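Mitochondrial enolase superfamily member 1 (Homo sapiens, PDB 4A35) catalyses the magnesium-dependent dehydration of L-fuconate to 2-keto-3-deoxy-L-fuconate, a step in the breakdown of the sugar L-fucose. Local coordinates at residues F17-G22 / P33-A38; A28-P33 / D251-W256; Y191-A196 / E387-L392; F396-M401 / S416-E421. All coordinates share one frame; numbering follows the deposited sequence.

Contact 1: F17-G22 / P33-A38; sequences FPTSLG and PDYSAA. With EDO (1,2-ethanediol), chain E; EDO (1,2-ethanediol), chain F.
The hydroxyl of T19 bridges two backbone positions of the facing chain, giving to P33 O and taking from Y35 N, so that one side-chain oxygen does the work of a strand pairing in a place where neither chain is regular strand. The site is the base of the loop that joins strands 7-16 and 36-44 of the N-terminal capping domain of this mandelate racemase/muconate lactonizing enzyme. The chains run antiparallel, their end-to-end directions 178° apart. With chi1 at 52°, OG1 is set between the backbone N and the carbonyl carbon of T19. T19 OG1 receives an almost straight bond from Y35 N (3.0 Å, 171° at the hydrogen), while its own proton goes to P33 O, which it meets from above the carbonyl plane. One true backbone bond follows, F17 N to Y35 O at 2.8 Å, and the same carbonyl oxygen lies at the edge of the F17 ring, 3.4 Å from F17 CD2.

P18 centres an inverse gamma turn from F17 to T19, just before S20. Y35, a substrate-binding residue by similarity, has its ring edge-to-face with F57. The bond from Y35 N to T19 OG1 is consistent with holding the backbone from which this ring projects. A 1,2-ethanediol, probably from the crystallisation liquor, donates through EDO (chain F) O1 to D34 OD2 at 2.6 Å. The other carboxylate oxygen, D34 OD1, is gripped twice from one face of its plane: S20 N approaches at 3.1 Å, and S20 OG binds on the syn side at 2.6 Å.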
loop_
_atom_site.group_PDB
_atom_site.type_symbol
_atom_site.label_atom_id
_atom_site.label_comp_id
_atom_site.label_asym_id
_atom_site.label_seq_id
_atom_site.Cartn_x
_atom_site.Cartn_y
_atom_site.Cartn_z
ATOM N N PHE A 17 14.231 5.039 -18.644
ATOM C CA PHE A 17 15.650 5.099 -18.939
ATOM C C PHE A 17 16.226 3.692 -18.744
ATOM O O PHE A 17 16.018 3.059 -17.700
ATOM C CB PHE A 17 16.373 6.197 -18.109
ATOM C CG PHE A 17 15.786 7.578 -18.364
ATOM C CD1 PHE A 17 16.261 8.375 -19.406
ATOM C CD2 PHE A 17 14.717 8.055 -17.595
ATOM C CE1 PHE A 17 15.679 9.624 -19.688
ATOM C CE2 PHE A 17 14.131 9.307 -17.874
ATOM C CZ PHE A 17 14.614 10.079 -18.920
ATOM N N PRO A 18 17.073 3.245 -19.701
ATOM C CA PRO A 18 17.627 1.865 -19.618
ATOM C C PRO A 18 18.845 1.754 -18.681
ATOM O O PRO A 18 19.913 1.283 -19.058
ATOM C CB PRO A 18 17.974 1.545 -21.068
ATOM C CG PRO A 18 18.327 2.943 -21.678
ATOM C CD PRO A 18 17.354 3.888 -21.012
ATOM N N THR A 19 18.690 2.170 -17.443
ATOM C CA THR A 19 19.829 2.211 -16.516
ATOM C C THR A 19 20.344 0.788 -16.156
ATOM O O THR A 19 21.533 0.661 -15.834
ATOM C CB THR A 19 19.521 3.069 -15.297
ATOM O OG1 THR A 19 18.320 2.638 -14.759
ATOM C CG2 THR A 19 19.377 4.568 -15.637
ATOM N N SER A 20 19.510 -0.275 -16.337
ATOM C CA SER A 20 19.917 -1.671 -16.070
ATOM C C SER A 20 21.047 -2.093 -17.048
ATOM O O SER A 20 21.881 -2.958 -16.724
ATOM C CB SER A 20 18.730 -2.625 -16.194
ATOM O OG SER A 20 18.237 -2.703 -17.516
ATOM N N LEU A 21 21.103 -1.429 -18.216
ATOM C CA LEU A 21 22.159 -1.735 -19.220
ATOM C C LEU A 21 23.476 -0.925 -18.958
ATOM O O LEU A 21 24.523 -1.211 -19.552
ATOM C CB LEU A 21 21.617 -1.480 -20.637
ATOM C CG LEU A 21 20.447 -2.378 -21.077
ATOM C CD1 LEU A 21 19.931 -1.996 -22.490
ATOM C CD2 LEU A 21 20.832 -3.865 -21.061
ATOM N N GLY A 22 23.401 0.072 -18.082
ATOM C CA GLY A 22 24.529 0.933 -17.733
ATOM C C GLY A 22 25.416 0.322 -16.679
ATOM O O GLY A 22 26.593 0.675 -16.593
ATOM N N PRO A 33 17.218 -2.320 -12.089
ATOM C CA PRO A 33 16.186 -1.302 -12.321
ATOM C C PRO A 33 16.441 -0.533 -13.610
ATOM O O PRO A 33 17.578 -0.296 -13.988
ATOM C CB PRO A 33 16.335 -0.380 -11.102
ATOM C CG PRO A 33 17.781 -0.495 -10.723
ATOM C CD PRO A 33 18.043 -1.975 -10.907
ATOM N N ASP A 34 15.346 -0.096 -14.239
ATOM C CA ASP A 34 15.339 0.846 -15.343
ATOM C C ASP A 34 14.635 2.080 -14.774
ATOM O O ASP A 34 13.394 2.127 -14.705
ATOM C CB ASP A 34 14.602 0.260 -16.570
ATOM C CG ASP A 34 15.390 -0.839 -17.255
ATOM O OD1 ASP A 34 16.596 -0.664 -17.434
ATOM O OD2 ASP A 34 14.772 -1.884 -17.627
ATOM N N TYR A 35 15.415 3.048 -14.311
ATOM C CA TYR A 35 14.868 4.270 -13.719
ATOM C C TYR A 35 13.871 4.898 -14.679
ATOM O O TYR A 35 14.197 5.246 -15.826
ATOM C CB TYR A 35 16.014 5.243 -13.416
ATOM C CG TYR A 35 16.870 4.886 -12.221
ATOM C CD1 TYR A 35 16.677 3.688 -11.522
ATOM C CD2 TYR A 35 17.879 5.738 -11.787
ATOM C CE1 TYR A 35 17.473 3.358 -10.410
ATOM C CE2 TYR A 35 18.652 5.435 -10.658
ATOM C CZ TYR A 35 18.412 4.265 -9.948
ATOM O OH TYR A 35 19.185 3.956 -8.851
ATOM N N SER A 36 12.660 5.085 -14.194
ATOM C CA SER A 36 11.550 5.552 -15.014
ATOM C C SER A 36 10.644 6.524 -14.279
ATOM O O SER A 36 10.719 6.660 -13.042
ATOM C CB SER A 36 10.716 4.340 -15.453
ATOM O OG SER A 36 11.523 3.455 -16.206
ATOM N N ALA A 37 9.714 7.137 -15.044
ATOM C CA ALA A 37 8.751 8.033 -14.433
ATOM C C ALA A 37 7.469 8.112 -15.228
ATOM O O ALA A 37 7.470 7.985 -16.471
ATOM C CB ALA A 37 9.358 9.460 -14.335
ATOM N N ALA A 38 6.364 8.325 -14.509
ATOM C CA ALA A 38 5.098 8.740 -15.147
ATOM C C ALA A 38 5.203 10.283 -15.184
ATOM O O ALA A 38 5.323 10.920 -14.120
ATOM C CB ALA A 38 3.898 8.262 -14.324
HETATM C C1 EDO E . 22.597 -3.971 -13.555
HETATM O O1 EDO E . 21.412 -4.128 -14.333
HETATM C C2 EDO E . 22.598 -2.564 -12.952
HETATM O O2 EDO E . 22.551 -1.622 -14.013
HETATM C C1 EDO F . 16.355 -2.678 -20.597
HETATM O O1 EDO F . 15.376 -3.216 -19.735
HETATM C C2 EDO F . 16.547 -3.703 -21.721
HETATM O O2 EDO F . 15.277 -3.875 -22.360
#

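Contact 2: A28-P33 / D251-W256; sequences AMHTDP and DANQRW. With MG (magnesium ion), chain B.
M29 and A28 pack by van der Waals contact against the type I' beta turn A252-R255, and a polar link between the two segments passes through one water. In the packing, A28 CB rests 3.5 Å from R255 CG. M29 lays its CB 3.2 Å from N253 O, and bends at chi2 (68°) and chi3 (87°) bring CE back over the turn, 3.5 Å from Q254 O. The R255 chain curls as well, placing one guanidinium face over A28 O while M29 SD lies near the plane at its edge. R103 and W104 of the second subunit lie against H30.

Water 1 joins the segments by hydrogen bonds, accepting from A28 N and donating to N253 OD1 at 2.7 Å. On the other branch of that amide, N253 ND2 donates to water 3 at 2.8 Å, a ligand of the magnesium ion.

The metal is bound directly by D251 OD2 at 2.2 Å, with E277 and E306 also coordinating. D251 OD1 accepts from N253 N, an Asx turn that ties a residue binding substrate by similarity to a metal ligand.

Below the capping-domain loop 28-33, the 251-256 loop leaves barrel strand 247-251, between strands 219-223 and 275-277, ahead of helix 258-268.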
loop_
_atom_site.group_PDB
_atom_site.type_symbol
_atom_site.label_atom_id
_atom_site.label_comp_id
_atom_site.label_asym_id
_atom_site.label_seq_id
_atom_site.Cartn_x
_atom_site.Cartn_y
_atom_site.Cartn_z
ATOM N N ALA A 28 20.566 -4.910 -3.358
ATOM C CA ALA A 28 20.342 -6.321 -2.984
ATOM C C ALA A 28 18.902 -6.815 -3.305
ATOM O O ALA A 28 18.672 -8.035 -3.405
ATOM C CB ALA A 28 20.631 -6.513 -1.519
ATOM N N MET A 29 17.928 -5.879 -3.347
ATOM C CA MET A 29 16.528 -6.199 -3.599
ATOM C C MET A 29 16.131 -5.968 -5.077
ATOM O O MET A 29 15.471 -6.836 -5.684
ATOM C CB MET A 29 15.641 -5.372 -2.638
ATOM C CG MET A 29 14.170 -5.774 -2.678
ATOM S SD MET A 29 13.830 -7.446 -2.015
ATOM C CE MET A 29 13.634 -7.035 -0.237
ATOM N N HIS A 30 16.444 -4.791 -5.605
ATOM C CA HIS A 30 16.180 -4.371 -7.002
ATOM C C HIS A 30 17.513 -4.517 -7.789
ATOM O O HIS A 30 18.381 -3.656 -7.730
ATOM C CB HIS A 30 15.640 -2.928 -7.015
ATOM C CG HIS A 30 14.656 -2.682 -5.905
ATOM N ND1 HIS A 30 15.059 -2.124 -4.698
ATOM C CD2 HIS A 30 13.349 -3.017 -5.816
ATOM C CE1 HIS A 30 13.966 -2.056 -3.937
ATOM N NE2 HIS A 30 12.911 -2.598 -4.550
ATOM N N THR A 31 17.713 -5.676 -8.373
ATOM C CA THR A 31 19.002 -6.020 -8.967
ATOM C C THR A 31 19.162 -5.514 -10.424
ATOM O O THR A 31 20.249 -5.666 -10.976
ATOM C CB THR A 31 19.246 -7.550 -8.909
ATOM O OG1 THR A 31 18.467 -8.179 -9.921
ATOM C CG2 THR A 31 19.018 -8.172 -7.488
ATOM N N ASP A 32 18.080 -5.002 -11.078
ATOM C CA ASP A 32 18.165 -4.609 -12.511
ATOM C C ASP A 32 17.189 -3.438 -12.844
ATOM O O ASP A 32 16.375 -3.542 -13.790
ATOM C CB ASP A 32 17.798 -5.868 -13.361
ATOM C CG ASP A 32 16.363 -6.420 -13.238
ATOM O OD1 ASP A 32 15.608 -6.008 -12.266
ATOM O OD2 ASP A 32 15.954 -7.209 -14.130
ATOM N N PRO A 33 17.218 -2.320 -12.089
ATOM C CA PRO A 33 16.186 -1.302 -12.321
ATOM C C PRO A 33 16.441 -0.533 -13.610
ATOM O O PRO A 33 17.578 -0.296 -13.988
ATOM C CB PRO A 33 16.335 -0.380 -11.102
ATOM C CG PRO A 33 17.781 -0.495 -10.723
ATOM C CD PRO A 33 18.043 -1.975 -10.907
ATOM N N ASP A 251 22.816 0.532 3.361
ATOM C CA ASP A 251 21.423 0.463 2.915
ATOM C C ASP A 251 21.120 -0.970 2.487
ATOM O O ASP A 251 21.747 -1.480 1.556
ATOM C CB ASP A 251 21.211 1.468 1.752
ATOM C CG ASP A 251 19.754 1.567 1.284
ATOM O OD1 ASP A 251 18.924 0.742 1.731
ATOM O OD2 ASP A 251 19.456 2.433 0.426
ATOM N N ALA A 252 20.253 -1.653 3.238
ATOM C CA ALA A 252 19.907 -3.057 2.987
ATOM C C ALA A 252 18.683 -3.199 2.089
ATOM O O ALA A 252 18.342 -4.348 1.786
ATOM C CB ALA A 252 19.666 -3.790 4.302
ATOM N N ASN A 253 17.994 -2.073 1.714
ATOM C CA ASN A 253 16.805 -2.166 0.807
ATOM C C ASN A 253 15.829 -3.313 1.197
ATOM O O ASN A 253 15.343 -4.092 0.318
ATOM C CB ASN A 253 17.272 -2.369 -0.665
ATOM C CG ASN A 253 17.919 -1.119 -1.212
ATOM O OD1 ASN A 253 19.140 -0.985 -1.174
ATOM N ND2 ASN A 253 17.114 -0.111 -1.539
ATOM N N GLN A 254 15.497 -3.391 2.536
ATOM C CA GLN A 254 14.438 -4.265 3.083
ATOM C C GLN A 254 14.764 -5.753 3.053
ATOM O O GLN A 254 13.865 -6.559 3.230
ATOM C CB GLN A 254 13.083 -4.046 2.302
ATOM C CG GLN A 254 12.760 -2.564 2.055
ATOM C CD GLN A 254 11.750 -2.349 0.931
ATOM O OE1 GLN A 254 11.319 -3.288 0.243
ATOM N NE2 GLN A 254 11.398 -1.086 0.676
ATOM N N ARG A 255 16.035 -6.147 2.833
ATOM C CA ARG A 255 16.331 -7.549 2.633
ATOM C C ARG A 255 16.043 -8.483 3.797
ATOM O O ARG A 255 15.753 -9.659 3.557
ATOM C CB ARG A 255 17.830 -7.742 2.236
ATOM C CG ARG A 255 18.052 -7.245 0.794
ATOM C CD ARG A 255 17.418 -8.233 -0.216
ATOM N NE ARG A 255 18.123 -9.517 -0.198
ATOM C CZ ARG A 255 17.890 -10.523 -1.036
ATOM N NH1 ARG A 255 16.939 -10.421 -1.961
ATOM N NH2 ARG A 255 18.600 -11.648 -0.950
ATOM N N TRP A 256 16.195 -7.992 5.030
ATOM C CA TRP A 256 16.253 -8.894 6.168
ATOM C C TRP A 256 15.011 -9.035 7.002
ATOM O O TRP A 256 14.161 -8.135 7.016
ATOM C CB TRP A 256 17.410 -8.414 7.103
ATOM C CG TRP A 256 18.758 -8.224 6.432
ATOM C CD1 TRP A 256 19.392 -9.097 5.589
ATOM C CD2 TRP A 256 19.673 -7.121 6.629
ATOM N NE1 TRP A 256 20.625 -8.582 5.208
ATOM C CE2 TRP A 256 20.850 -7.411 5.894
ATOM C CE3 TRP A 256 19.625 -5.929 7.383
ATOM C CZ2 TRP A 256 21.946 -6.525 5.853
ATOM C CZ3 TRP A 256 20.755 -5.118 7.439
ATOM C CH2 TRP A 256 21.884 -5.390 6.641
HETATM MG MG MG B . 17.564 3.478 0.234
HETATM O O HOH W 1 20.892 -2.990 -0.978
HETATM O O HOH W 2 16.750 1.857 0.943
HETATM O O HOH W 3 17.264 2.600 -1.995
HETATM O O HOH W 4 18.327 4.772 -1.029
#

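Contact 3: Y191-A196 / E387-L392; sequences YTTSCA and EYVDHL
E387, a substrate-binding residue by similarity, lies in the short strand 386-388 on the active-site side of the enolase-superfamily barrel, paired in parallel with strand 188-192. Y191 faces E387 and T192 faces Y388 in the register. T193 N donates to Y388 O at 3.1 Å, nearly along the C=O axis, whereas Y388 N to Y191 O is a weak bond with an angle of only 127°.

The Y191 ring lies with one face on the E387 backbone: E387 CA is 3.7 Å from the ring centroid, a CH-pi contact. With E387 CG anti to the backbone N (chi1 -178°) and the chain extended beyond it, the carboxylate is carried past the phenol to T193, its plane 28° from the ring, and E387 OE2 accepts from T193 OG1 at 2.7 Å through its anti lone pair. K221 pairs with both residues, by a salt bridge to E387 OE2 and a hydrogen bond to Y191 OH. A leucine in place of Y191 would probably leave the ammonium of K221 without its phenol partner and E387 CA without a flat ring face.

Further along, S194 N closes an ST turn on T192 OG1.

Strand 188-192 is flanked by strand 386-388 and antiparallel strand 406-408, while the T192 backbone also hydrogen-bonds to R219 and K221 of strand 219-223.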
loop_
_atom_site.group_PDB
_atom_site.type_symbol
_atom_site.label_atom_id
_atom_site.label_comp_id
_atom_site.label_asym_id
_atom_site.label_seq_id
_atom_site.Cartn_x
_atom_site.Cartn_y
_atom_site.Cartn_z
ATOM N N TYR A 191 25.205 13.717 0.581
ATOM C CA TYR A 191 26.061 12.535 0.570
ATOM C C TYR A 191 25.895 11.923 -0.791
ATOM O O TYR A 191 24.840 12.147 -1.435
ATOM C CB TYR A 191 25.709 11.542 1.694
ATOM C CG TYR A 191 24.394 10.795 1.563
ATOM C CD1 TYR A 191 24.336 9.553 0.928
ATOM C CD2 TYR A 191 23.255 11.219 2.255
ATOM C CE1 TYR A 191 23.151 8.818 0.878
ATOM C CE2 TYR A 191 22.083 10.444 2.282
ATOM C CZ TYR A 191 22.038 9.248 1.586
ATOM O OH TYR A 191 20.899 8.500 1.561
ATOM N N THR A 192 26.900 11.158 -1.235
ATOM C CA THR A 192 26.829 10.496 -2.515
ATOM C C THR A 192 26.502 8.960 -2.387
ATOM O O THR A 192 27.046 8.253 -1.549
ATOM C CB THR A 192 28.098 10.714 -3.360
ATOM O OG1 THR A 192 27.843 10.125 -4.628
ATOM C CG2 THR A 192 29.400 10.121 -2.698
ATOM N N THR A 193 25.663 8.477 -3.304
ATOM C CA THR A 193 25.310 7.050 -3.412
ATOM C C THR A 193 26.030 6.485 -4.677
ATOM O O THR A 193 25.838 5.329 -5.037
ATOM C CB THR A 193 23.782 6.905 -3.375
ATOM O OG1 THR A 193 23.387 7.393 -2.093
ATOM C CG2 THR A 193 23.282 5.402 -3.476
ATOM N N SER A 194 26.871 7.295 -5.325
ATOM C CA SER A 194 27.512 6.864 -6.568
ATOM C C SER A 194 28.555 5.708 -6.408
ATOM O O SER A 194 28.888 5.081 -7.411
ATOM C CB SER A 194 28.121 8.058 -7.295
ATOM O OG SER A 194 27.069 8.929 -7.684
ATOM N N CYS A 195 29.028 5.379 -5.188
ATOM C CA CYS A 195 29.959 4.234 -4.985
ATOM C C CYS A 195 29.212 3.047 -4.337
ATOM O O CYS A 195 29.840 2.057 -3.914
ATOM C CB CYS A 195 31.144 4.655 -4.110
ATOM S SG CYS A 195 32.019 6.134 -4.699
ATOM N N ALA A 196 27.882 3.182 -4.169
ATOM C CA ALA A 196 27.104 2.235 -3.380
ATOM C C ALA A 196 26.749 0.915 -4.043
ATOM O O ALA A 196 26.483 -0.050 -3.320
ATOM C CB ALA A 196 25.772 2.898 -2.950
ATOM N N GLU A 387 20.339 12.942 0.308
ATOM C CA GLU A 387 20.996 12.019 -0.610
ATOM C C GLU A 387 21.237 12.683 -1.985
ATOM O O GLU A 387 20.441 13.518 -2.432
ATOM C CB GLU A 387 20.145 10.765 -0.788
ATOM C CG GLU A 387 20.742 9.678 -1.688
ATOM C CD GLU A 387 20.015 8.345 -1.584
ATOM O OE1 GLU A 387 18.785 8.340 -1.326
ATOM O OE2 GLU A 387 20.686 7.294 -1.765
ATOM N N TYR A 388 22.301 12.264 -2.660
ATOM C CA TYR A 388 22.537 12.689 -4.027
ATOM C C TYR A 388 23.013 11.483 -4.877
ATOM O O TYR A 388 23.834 10.692 -4.424
ATOM C CB TYR A 388 23.555 13.852 -4.108
ATOM C CG TYR A 388 23.889 14.258 -5.537
ATOM C CD1 TYR A 388 23.028 15.076 -6.274
ATOM C CD2 TYR A 388 24.984 13.709 -6.197
ATOM C CE1 TYR A 388 23.324 15.428 -7.603
ATOM C CE2 TYR A 388 25.273 14.032 -7.520
ATOM C CZ TYR A 388 24.437 14.882 -8.221
ATOM O OH TYR A 388 24.752 15.190 -9.519
ATOM N N VAL A 389 22.505 11.366 -6.106
ATOM C CA VAL A 389 22.976 10.356 -7.069
ATOM C C VAL A 389 23.234 11.104 -8.386
ATOM O O VAL A 389 22.503 12.040 -8.719
ATOM C CB VAL A 389 22.050 9.103 -7.228
ATOM C CG1 VAL A 389 22.797 7.950 -7.913
ATOM C CG2 VAL A 389 21.524 8.627 -5.862
ATOM N N ASP A 390 24.305 10.737 -9.085
ATOM C CA ASP A 390 24.768 11.428 -10.314
ATOM C C ASP A 390 24.044 11.045 -11.643
ATOM O O ASP A 390 24.533 11.416 -12.714
ATOM C CB ASP A 390 26.289 11.186 -10.519
ATOM C CG ASP A 390 26.707 9.711 -10.658
ATOM O OD1 ASP A 390 25.978 8.825 -10.133
ATOM O OD2 ASP A 390 27.801 9.449 -11.226
ATOM N N HIS A 391 22.885 10.381 -11.537
ATOM C CA HIS A 391 22.063 9.900 -12.657
ATOM C C HIS A 391 21.104 10.949 -13.300
ATOM O O HIS A 391 20.360 11.600 -12.561
ATOM C CB HIS A 391 21.165 8.730 -12.146
ATOM C CG HIS A 391 21.764 7.349 -12.156
ATOM N ND1 HIS A 391 22.802 6.991 -11.292
ATOM C CD2 HIS A 391 21.360 6.247 -12.831
ATOM C CE1 HIS A 391 23.017 5.707 -11.507
ATOM N NE2 HIS A 391 22.168 5.212 -12.423
ATOM N N LEU A 392 21.058 11.036 -14.686
ATOM C CA LEU A 392 19.940 11.596 -15.468
ATOM C C LEU A 392 19.513 13.053 -15.292
ATOM O O LEU A 392 18.458 13.460 -15.830
ATOM C CB LEU A 392 18.690 10.705 -15.169
ATOM C CG LEU A 392 18.863 9.158 -15.377
ATOM C CD1 LEU A 392 17.592 8.382 -14.907
ATOM C CD2 LEU A 392 19.265 8.821 -16.835
#

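Contact 4: F396-M401 / S416-E421; sequences FKYPVM and STEMKE
A single beta bridge, F396 with M419 (CA atoms 4.3 Å apart), links two loops of the enolase C-terminal domain, the one before strand 401-402 and the one leading into helix 421-427. Its direct hydrogen bond runs from K397 N to E418 O at 3.0 Å, with an N-H...O angle of 165°, and a CA-H...O contact from F396 CA reaches the same oxygen.

Beside the bridge, M419 CG lies over one face of the F396 ring, 4.0 Å from its centroid. M419 SD comes in obliquely, 4.8 Å from the centroid of the F396 ring, a Met-aromatic contact. F396 chi1 of -74° sets CG beside its own backbone N and carries the ring back under M419, where T417 O approaches the ring edge at F396 CE2. A serine at F396 would probably open a gap beneath M419 and leave its CG and sulfur without the aromatic surface they rest on.

K397 and E418 run side by side in the same direction; K397 CD is 3.6 Å from E418 OE2, but the charged ends stay beyond salt-bridge distance, and E418 OE1 pairs instead with K129. The Y398 ring presents its edge to that oxygen, the ring and carboxylate planes 73° apart.

Water finishes the junction. Water 7 accepts from Y398 N and donates to E418 O, giving this carbonyl a second conventional donor, while water 8 bridges Y398 O and S416 OG, which is also hydrogen-bonded to H368. Water 6 accepts a hydrogen bond from K397 NZ, is hydrogen-bonded to Y398 OH, and donates to E418 OE1 at 2.6 Å.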
loop_
_atom_site.group_PDB
_atom_site.type_symbol
_atom_site.label_atom_id
_atom_site.label_comp_id
_atom_site.label_asym_id
_atom_site.label_seq_id
_atom_site.Cartn_x
_atom_site.Cartn_y
_atom_site.Cartn_z
ATOM N N PHE A 396 16.523 16.992 -17.289
ATOM C CA PHE A 396 15.710 18.014 -16.628
ATOM C C PHE A 396 16.113 19.395 -17.147
ATOM O O PHE A 396 17.297 19.687 -17.333
ATOM C CB PHE A 396 15.852 17.915 -15.083
ATOM C CG PHE A 396 15.086 16.702 -14.589
ATOM C CD1 PHE A 396 15.628 15.420 -14.705
ATOM C CD2 PHE A 396 13.751 16.816 -14.193
ATOM C CE1 PHE A 396 14.886 14.288 -14.337
ATOM C CE2 PHE A 396 12.995 15.672 -13.841
ATOM C CZ PHE A 396 13.567 14.423 -13.918
ATOM N N LYS A 397 15.112 20.250 -17.334
ATOM C CA LYS A 397 15.297 21.647 -17.756
ATOM C C LYS A 397 16.056 22.439 -16.634
ATOM O O LYS A 397 16.866 23.328 -16.917
ATOM C CB LYS A 397 13.921 22.273 -18.083
ATOM C CG LYS A 397 14.039 23.784 -18.456
ATOM C CD LYS A 397 12.735 24.438 -18.941
ATOM C CE LYS A 397 13.008 25.899 -19.360
ATOM N NZ LYS A 397 11.788 26.479 -19.997
ATOM N N TYR A 398 15.748 22.125 -15.368
ATOM C CA TYR A 398 16.340 22.791 -14.186
ATOM C C TYR A 398 17.109 21.752 -13.354
ATOM O O TYR A 398 16.628 21.312 -12.314
ATOM C CB TYR A 398 15.224 23.447 -13.362
ATOM C CG TYR A 398 14.360 24.380 -14.178
ATOM C CD1 TYR A 398 14.828 25.640 -14.562
ATOM C CD2 TYR A 398 13.095 23.981 -14.630
ATOM C CE1 TYR A 398 14.034 26.508 -15.322
ATOM C CE2 TYR A 398 12.292 24.837 -15.384
ATOM C CZ TYR A 398 12.760 26.113 -15.706
ATOM O OH TYR A 398 11.992 27.002 -16.430
ATOM N N PRO A 399 18.288 21.272 -13.821
ATOM C CA PRO A 399 18.964 20.181 -13.080
ATOM C C PRO A 399 19.482 20.679 -11.746
ATOM O O PRO A 399 19.712 21.886 -11.619
ATOM C CB PRO A 399 20.140 19.805 -14.004
ATOM C CG PRO A 399 20.423 21.108 -14.764
ATOM C CD PRO A 399 19.054 21.668 -15.029
ATOM N N VAL A 400 19.689 19.774 -10.782
ATOM C CA VAL A 400 20.273 20.181 -9.501
ATOM C C VAL A 400 21.684 20.827 -9.723
ATOM O O VAL A 400 22.450 20.426 -10.626
ATOM C CB VAL A 400 20.352 19.019 -8.472
ATOM C CG1 VAL A 400 18.973 18.462 -8.089
ATOM C CG2 VAL A 400 21.273 17.906 -8.932
ATOM N N MET A 401 22.011 21.818 -8.895
ATOM C CA MET A 401 23.318 22.481 -8.885
ATOM C C MET A 401 24.053 22.104 -7.605
ATOM O O MET A 401 23.696 22.555 -6.515
ATOM C CB MET A 401 23.191 24.025 -9.014
ATOM C CG MET A 401 22.417 24.481 -10.235
ATOM S SD MET A 401 23.404 24.352 -11.742
ATOM C CE MET A 401 22.635 23.197 -12.457
ATOM N N SER A 416 11.166 22.302 -10.277
ATOM C CA SER A 416 12.297 21.625 -10.992
ATOM C C SER A 416 11.859 20.248 -11.558
ATOM O O SER A 416 12.710 19.365 -11.761
ATOM C CB SER A 416 13.504 21.392 -10.077
ATOM O OG SER A 416 13.880 22.583 -9.416
ATOM N N THR A 417 10.552 20.067 -11.766
ATOM C CA THR A 417 9.961 18.808 -12.302
ATOM C C THR A 417 10.055 18.748 -13.846
ATOM O O THR A 417 9.883 17.682 -14.440
ATOM C CB THR A 417 8.450 18.755 -11.943
ATOM O OG1 THR A 417 7.951 20.066 -12.210
ATOM C CG2 THR A 417 8.177 18.414 -10.474
ATOM N N GLU A 418 10.177 19.919 -14.496
ATOM C CA GLU A 418 10.104 19.990 -15.941
ATOM C C GLU A 418 11.212 19.196 -16.656
ATOM O O GLU A 418 12.396 19.366 -16.365
ATOM C CB GLU A 418 10.117 21.444 -16.432
ATOM C CG GLU A 418 9.813 21.541 -17.919
ATOM C CD GLU A 418 9.409 22.941 -18.317
ATOM O OE1 GLU A 418 9.239 23.802 -17.420
ATOM O OE2 GLU A 418 9.365 23.195 -19.537
ATOM N N MET A 419 10.781 18.292 -17.586
ATOM C CA MET A 419 11.760 17.522 -18.335
ATOM C C MET A 419 11.933 18.116 -19.702
ATOM O O MET A 419 11.020 18.749 -20.238
ATOM C CB MET A 419 11.367 16.047 -18.415
ATOM C CG MET A 419 11.369 15.398 -17.022
ATOM S SD MET A 419 10.963 13.606 -17.062
ATOM C CE MET A 419 12.594 12.917 -17.638
ATOM N N LYS A 420 13.089 17.862 -20.302
ATOM C CA LYS A 420 13.374 18.262 -21.669
ATOM C C LYS A 420 12.481 17.421 -22.618
ATOM O O LYS A 420 12.499 16.182 -22.549
ATOM C CB LYS A 420 14.877 18.076 -21.989
ATOM C CG LYS A 420 15.782 19.062 -21.261
ATOM C CD LYS A 420 17.218 18.816 -21.619
ATOM C CE LYS A 420 18.135 19.697 -20.776
ATOM N NZ LYS A 420 19.549 19.305 -20.982
ATOM N N GLU A 421 11.662 18.091 -23.450
ATOM C CA GLU A 421 10.761 17.362 -24.349
ATOM C C GLU A 421 11.516 16.409 -25.283
ATOM O O GLU A 421 11.003 15.322 -25.502
ATOM C CB GLU A 421 9.792 18.289 -25.099
ATOM C CG GLU A 421 8.641 18.705 -24.179
ATOM C CD GLU A 421 7.651 17.605 -23.815
ATOM O OE1 GLU A 421 7.294 16.813 -24.714
ATOM O OE2 GLU A 421 7.222 17.535 -22.641
HETATM O O HOH W 5 20.041 19.513 -17.774
HETATM O O HOH W 6 9.800 26.294 -17.780
HETATM O O HOH W 7 13.655 20.489 -14.184
HETATM O O HOH W 8 16.612 22.343 -9.768
#

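Contacts 2 and 3 both lie close to the magnesium site: contact 2 supplies D251 as a ligand, and the E387 side chain of contact 3 comes within about 5 Å of the ion. Their nearest atoms are about 5 Å apart, without touching. Contact 1 shares P33 with contact 2 and touches contact 3 where Y35 CB meets L392 CD1 at 3.8 Å; its Y35 side chain lies about 9 Å from a magnesium ion. Contact 4 is the more distant from contact 2, their centres 28 Å apart, yet it joins contact 1 through F17 CZ and M419 CE (3.7 Å) and contact 3 through Y388 CE1 and V400 CG2 (3.5 Å).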